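Long-range contact in alpha-1,3-glucanase (Bacillus circulans, PDB 5ZRU), which probably hydrolyses alpha-1,3-glucan, this chain being the catalytic unit of a longer, multidomain glycoside hydrolase family 87 enzyme: residues 513-525 with 551-563. Residues are numbered along the deposited sequence; the frame is centred on the assembly and turned at random.
Sequences IVFNNININGAGK and ATFNNLTTNDIAH. With CA (calcium ion), chain K.
Residue by residue, from V514 beside T552 to A523 beside I561, strand 513-523 runs parallel to strand 550-561; the axes of 513-516 and 551-553 approach to 4.7 Å, 14° from parallel, and both chains turn a corner together at N517 and N554-N555. Inside the coil, the F515 and F553 rings form an offset stack, centroids 4.5 Å apart and planes 3° off parallel, with F515 CB over the F553 face. Past the corner L556 CD1 reaches I520 CD1 at 3.7 Å, and I561 CD1 touches both I520 CG2 and A523 CB. The outer face carries paired asparagines. N554 ND2 gives a 2.8 Å bond to N516 OD1, their amide planes turned 51° apart. At the corner N555, whose CG extends opposite the backbone N, sends ND2 to N517 OD1 at 3.0 Å, arriving above that carbonyl plane, while its OD1 binds a calcium ion at 2.2 Å. N559 ND2 likewise bonds to N521 OD1 from above its carbonyl plane. At the far end K525, its chain bent at chi2 and chi3, brings NZ 2.7 Å from D560 OD2 in a salt bridge on the syn lone pair. These are neighbouring coils of the right-handed parallel beta-helix expected of this pectate-lyase-like domain: F489 on strand 487-495 continues the stack beyond F515, I502 of strand 502-505 packs on both phenylalanines, and strand 574-577 covers F553 and L556 with L575 and I577.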
loop_
_atom_site.group_PDB
_atom_site.type_symbol
_atom_site.label_atom_id
_atom_site.label_comp_id
_atom_site.label_asym_id
_atom_site.label_seq_id
_atom_site.Cartn_x
_atom_site.Cartn_y
_atom_site.Cartn_z
ATOM N N ILE A 513 -2.499 -8.261 -26.863
ATOM C CA ILE A 513 -1.722 -8.303 -25.627
ATOM C C ILE A 513 -0.301 -8.709 -25.991
ATOM O O ILE A 513 -0.083 -9.814 -26.501
ATOM C CB ILE A 513 -2.315 -9.286 -24.606
ATOM C CG1 ILE A 513 -3.836 -9.121 -24.481
ATOM C CG2 ILE A 513 -1.605 -9.126 -23.257
ATOM C CD1 ILE A 513 -4.305 -7.728 -24.018
ATOM N N VAL A 514 0.670 -7.833 -25.710
ATOM C CA VAL A 514 2.051 -8.028 -26.146
ATOM C C VAL A 514 2.981 -7.961 -24.943
ATOM O O VAL A 514 2.859 -7.058 -24.106
ATOM C CB VAL A 514 2.464 -6.983 -27.199
ATOM C CG1 VAL A 514 3.918 -7.216 -27.629
ATOM C CG2 VAL A 514 1.521 -7.039 -28.400
ATOM N N PHE A 515 3.919 -8.907 -24.871
ATOM C CA PHE A 515 4.895 -9.014 -23.791
ATOM C C PHE A 515 6.288 -8.990 -24.406
ATOM O O PHE A 515 6.697 -9.967 -25.046
ATOM C CB PHE A 515 4.720 -10.319 -23.014
ATOM C CG PHE A 515 3.514 -10.371 -22.129
ATOM C CD1 PHE A 515 2.268 -10.702 -22.645
ATOM C CD2 PHE A 515 3.637 -10.151 -20.759
ATOM C CE1 PHE A 515 1.158 -10.780 -21.815
ATOM C CE2 PHE A 515 2.536 -10.234 -19.923
ATOM C CZ PHE A 515 1.287 -10.542 -20.461
ATOM N N ASN A 516 7.037 -7.909 -24.194
ATOM C CA ASN A 516 8.371 -7.791 -24.772
ATOM C C ASN A 516 9.428 -7.774 -23.674
ATOM O O ASN A 516 9.245 -7.128 -22.639
ATOM C CB ASN A 516 8.483 -6.520 -25.632
ATOM C CG ASN A 516 7.557 -6.549 -26.850
ATOM O OD1 ASN A 516 7.235 -7.612 -27.376
ATOM N ND2 ASN A 516 7.116 -5.383 -27.281
ATOM N N ASN A 517 10.531 -8.495 -23.894
ATOM C CA ASN A 517 11.685 -8.470 -22.984
ATOM C C ASN A 517 11.276 -8.862 -21.563
ATOM O O ASN A 517 11.520 -8.133 -20.603
ATOM C CB ASN A 517 12.370 -7.093 -22.978
ATOM C CG ASN A 517 12.582 -6.518 -24.380
ATOM O OD1 ASN A 517 12.830 -7.249 -25.340
ATOM N ND2 ASN A 517 12.492 -5.195 -24.493
ATOM N N ILE A 518 10.641 -10.025 -21.436
ATOM C CA ILE A 518 10.214 -10.565 -20.148
ATOM C C ILE A 518 11.245 -11.586 -19.682
ATOM O O ILE A 518 11.650 -12.463 -20.458
ATOM C CB ILE A 518 8.825 -11.221 -20.252
ATOM C CG1 ILE A 518 7.819 -10.299 -20.970
ATOM C CG2 ILE A 518 8.330 -11.659 -18.864
ATOM C CD1 ILE A 518 7.592 -8.956 -20.324
ATOM N N ASN A 519 11.662 -11.489 -18.419
ATOM C CA ASN A 519 12.536 -12.486 -17.803
ATOM C C ASN A 519 11.797 -13.150 -16.653
ATOM O O ASN A 519 11.435 -12.483 -15.677
ATOM C CB ASN A 519 13.838 -11.860 -17.297
ATOM C CG ASN A 519 14.656 -11.253 -18.415
ATOM O OD1 ASN A 519 14.883 -11.888 -19.447
ATOM N ND2 ASN A 519 15.100 -10.012 -18.218
ATOM N N ILE A 520 11.603 -14.464 -16.754
ATOM C CA ILE A 520 10.890 -15.236 -15.745
ATOM C C ILE A 520 11.888 -16.184 -15.106
ATOM O O ILE A 520 12.357 -17.140 -15.742
ATOM C CB ILE A 520 9.706 -16.001 -16.346
ATOM C CG1 ILE A 520 8.767 -15.010 -17.037
ATOM C CG2 ILE A 520 8.990 -16.795 -15.256
ATOM C CD1 ILE A 520 7.581 -15.652 -17.831
ATOM N N ASN A 521 12.206 -15.934 -13.847
ATOM C CA ASN A 521 13.234 -16.694 -13.148
ATOM C C ASN A 521 12.597 -17.295 -11.903
ATOM O O ASN A 521 12.496 -16.630 -10.869
ATOM C CB ASN A 521 14.423 -15.802 -12.803
ATOM C CG ASN A 521 15.537 -16.566 -12.118
ATOM O OD1 ASN A 521 15.535 -17.801 -12.091
ATOM N ND2 ASN A 521 16.499 -15.836 -11.564
ATOM N N GLY A 522 12.161 -18.548 -12.009
ATOM C CA GLY A 522 11.553 -19.227 -10.883
ATOM C C GLY A 522 10.039 -19.154 -10.899
ATOM O O GLY A 522 9.460 -18.067 -10.813
ATOM N N ALA A 523 9.379 -20.301 -11.000
ATOM C CA ALA A 523 7.926 -20.334 -10.917
ATOM C C ALA A 523 7.512 -21.635 -10.253
ATOM O O ALA A 523 8.274 -22.603 -10.219
ATOM C CB ALA A 523 7.273 -20.182 -12.301
ATOM N N GLY A 524 6.293 -21.646 -9.712
ATOM C CA GLY A 524 5.845 -22.795 -8.950
ATOM C C GLY A 524 6.567 -22.963 -7.633
ATOM O O GLY A 524 6.703 -24.093 -7.147
ATOM N N LYS A 525 7.047 -21.868 -7.039
ATOM C CA LYS A 525 7.857 -21.993 -5.834
ATOM C C LYS A 525 7.034 -22.366 -4.604
ATOM O O LYS A 525 7.622 -22.788 -3.603
ATOM C CB LYS A 525 8.639 -20.701 -5.569
ATOM C CG LYS A 525 9.549 -20.248 -6.716
ATOM C CD LYS A 525 10.469 -21.360 -7.241
ATOM C CE LYS A 525 11.689 -21.562 -6.369
ATOM N NZ LYS A 525 12.734 -22.342 -7.093
ATOM N N ALA A 551 -1.934 -13.919 -27.217
ATOM C CA ALA A 551 -0.875 -13.126 -26.601
ATOM C C ALA A 551 0.418 -13.382 -27.362
ATOM O O ALA A 551 0.679 -14.510 -27.784
ATOM C CB ALA A 551 -0.690 -13.469 -25.119
ATOM N N THR A 552 1.226 -12.336 -27.523
ATOM C CA THR A 552 2.482 -12.417 -28.258
ATOM C C THR A 552 3.631 -12.051 -27.334
ATOM O O THR A 552 3.594 -11.003 -26.677
ATOM C CB THR A 552 2.471 -11.485 -29.475
ATOM O OG1 THR A 552 1.412 -11.873 -30.356
ATOM C CG2 THR A 552 3.804 -11.559 -30.218
ATOM N N PHE A 553 4.632 -12.922 -27.271
ATOM C CA PHE A 553 5.852 -12.690 -26.515
ATOM C C PHE A 553 7.006 -12.510 -27.493
ATOM O O PHE A 553 7.175 -13.321 -28.411
ATOM C CB PHE A 553 6.147 -13.860 -25.575
ATOM C CG PHE A 553 5.260 -13.905 -24.356
ATOM C CD1 PHE A 553 3.926 -14.262 -24.463
ATOM C CD2 PHE A 553 5.773 -13.603 -23.106
ATOM C CE1 PHE A 553 3.102 -14.306 -23.342
ATOM C CE2 PHE A 553 4.959 -13.647 -21.972
ATOM C CZ PHE A 553 3.627 -14.001 -22.092
ATOM N N ASN A 554 7.778 -11.442 -27.305
ATOM C CA ASN A 554 9.032 -11.225 -28.014
ATOM C C ASN A 554 10.152 -11.176 -26.987
ATOM O O ASN A 554 10.049 -10.446 -25.999
ATOM C CB ASN A 554 9.003 -9.919 -28.817
ATOM C CG ASN A 554 7.912 -9.904 -29.876
ATOM O OD1 ASN A 554 8.061 -10.512 -30.931
ATOM N ND2 ASN A 554 6.810 -9.208 -29.598
ATOM N N ASN A 555 11.212 -11.949 -27.214
ATOM C CA ASN A 555 12.376 -11.966 -26.324
ATOM C C ASN A 555 11.969 -12.329 -24.893
ATOM O O ASN A 555 12.113 -11.549 -23.948
ATOM C CB ASN A 555 13.120 -10.621 -26.347
ATOM C CG ASN A 555 14.388 -10.655 -25.527
ATOM O OD1 ASN A 555 15.014 -11.703 -25.409
ATOM N ND2 ASN A 555 14.770 -9.515 -24.940
ATOM N N LEU A 556 11.451 -13.541 -24.750
ATOM C CA LEU A 556 11.133 -14.112 -23.451
ATOM C C LEU A 556 12.297 -14.982 -22.998
ATOM O O LEU A 556 12.815 -15.783 -23.786
ATOM C CB LEU A 556 9.854 -14.947 -23.539
ATOM C CG LEU A 556 9.537 -15.811 -22.316
ATOM C CD1 LEU A 556 9.213 -14.933 -21.110
ATOM C CD2 LEU A 556 8.387 -16.761 -22.631
ATOM N N THR A 557 12.726 -14.824 -21.745
ATOM C CA THR A 557 13.670 -15.767 -21.160
ATOM C C THR A 557 13.041 -16.440 -19.948
ATOM O O THR A 557 12.283 -15.810 -19.205
ATOM C CB THR A 557 14.993 -15.115 -20.738
ATOM O OG1 THR A 557 14.787 -14.321 -19.556
ATOM C CG2 THR A 557 15.558 -14.256 -21.861
ATOM N N THR A 558 13.359 -17.722 -19.749
ATOM C CA THR A 558 12.869 -18.457 -18.592
ATOM C C THR A 558 14.014 -19.178 -17.900
ATOM O O THR A 558 15.080 -19.416 -18.482
ATOM C CB THR A 558 11.780 -19.486 -18.950
ATOM O OG1 THR A 558 12.302 -20.458 -19.869
ATOM C CG2 THR A 558 10.581 -18.794 -19.561
ATOM N N ASN A 559 13.763 -19.528 -16.639
ATOM C CA ASN A 559 14.691 -20.286 -15.815
ATOM C C ASN A 559 13.943 -20.788 -14.590
ATOM O O ASN A 559 13.095 -20.070 -14.053
ATOM C CB ASN A 559 15.889 -19.425 -15.388
ATOM C CG ASN A 559 16.939 -20.225 -14.641
ATOM O OD1 ASN A 559 17.475 -21.202 -15.167
ATOM N ND2 ASN A 559 17.237 -19.818 -13.410
ATOM N N ASP A 560 14.233 -22.029 -14.179
ATOM C CA ASP A 560 13.742 -22.582 -12.909
ATOM C C ASP A 560 12.212 -22.650 -12.881
ATOM O O ASP A 560 11.564 -22.274 -11.900
ATOM C CB ASP A 560 14.289 -21.770 -11.724
ATOM C CG ASP A 560 13.967 -22.393 -10.372
ATOM O OD1 ASP A 560 13.747 -23.624 -10.299
ATOM O OD2 ASP A 560 13.913 -21.637 -9.379
ATOM N N ILE A 561 11.629 -23.150 -13.970
ATOM C CA ILE A 561 10.179 -23.262 -14.097
ATOM C C ILE A 561 9.744 -24.630 -13.570
ATOM O O ILE A 561 10.201 -25.669 -14.061
ATOM C CB ILE A 561 9.739 -23.061 -15.557
ATOM C CG1 ILE A 561 10.266 -21.728 -16.089
ATOM C CG2 ILE A 561 8.207 -23.126 -15.677
ATOM C CD1 ILE A 561 9.868 -20.504 -15.232
ATOM N N ALA A 562 8.859 -24.639 -12.566
ATOM C CA ALA A 562 8.391 -25.916 -12.021
ATOM C C ALA A 562 7.701 -26.770 -13.085
ATOM O O ALA A 562 7.930 -27.984 -13.158
ATOM C CB ALA A 562 7.451 -25.681 -10.837
ATOM N N HIS A 563 6.863 -26.164 -13.920
ATOM C CA HIS A 563 6.110 -26.939 -14.909
ATOM C C HIS A 563 7.047 -27.443 -16.001
ATOM O O HIS A 563 7.677 -26.628 -16.685
ATOM C CB HIS A 563 4.990 -26.098 -15.520
ATOM C CG HIS A 563 3.927 -26.909 -16.197
ATOM N ND1 HIS A 563 4.163 -27.640 -17.344
ATOM C CD2 HIS A 563 2.623 -27.109 -15.887
ATOM C CE1 HIS A 563 3.051 -28.253 -17.710
ATOM N NE2 HIS A 563 2.102 -27.950 -16.842
HETATM CA CA CA K . 16.953 -11.947 -24.487
HETATM O O HOH W 1 -0.959 -10.331 -29.624
HETATM O O HOH W 2 8.809 -11.572 -23.664
HETATM O O HOH W 3 13.956 -10.972 -21.915
HETATM O O HOH W 4 14.891 -15.951 -17.106
HETATM O O HOH W 5 10.922 -24.621 -9.177
#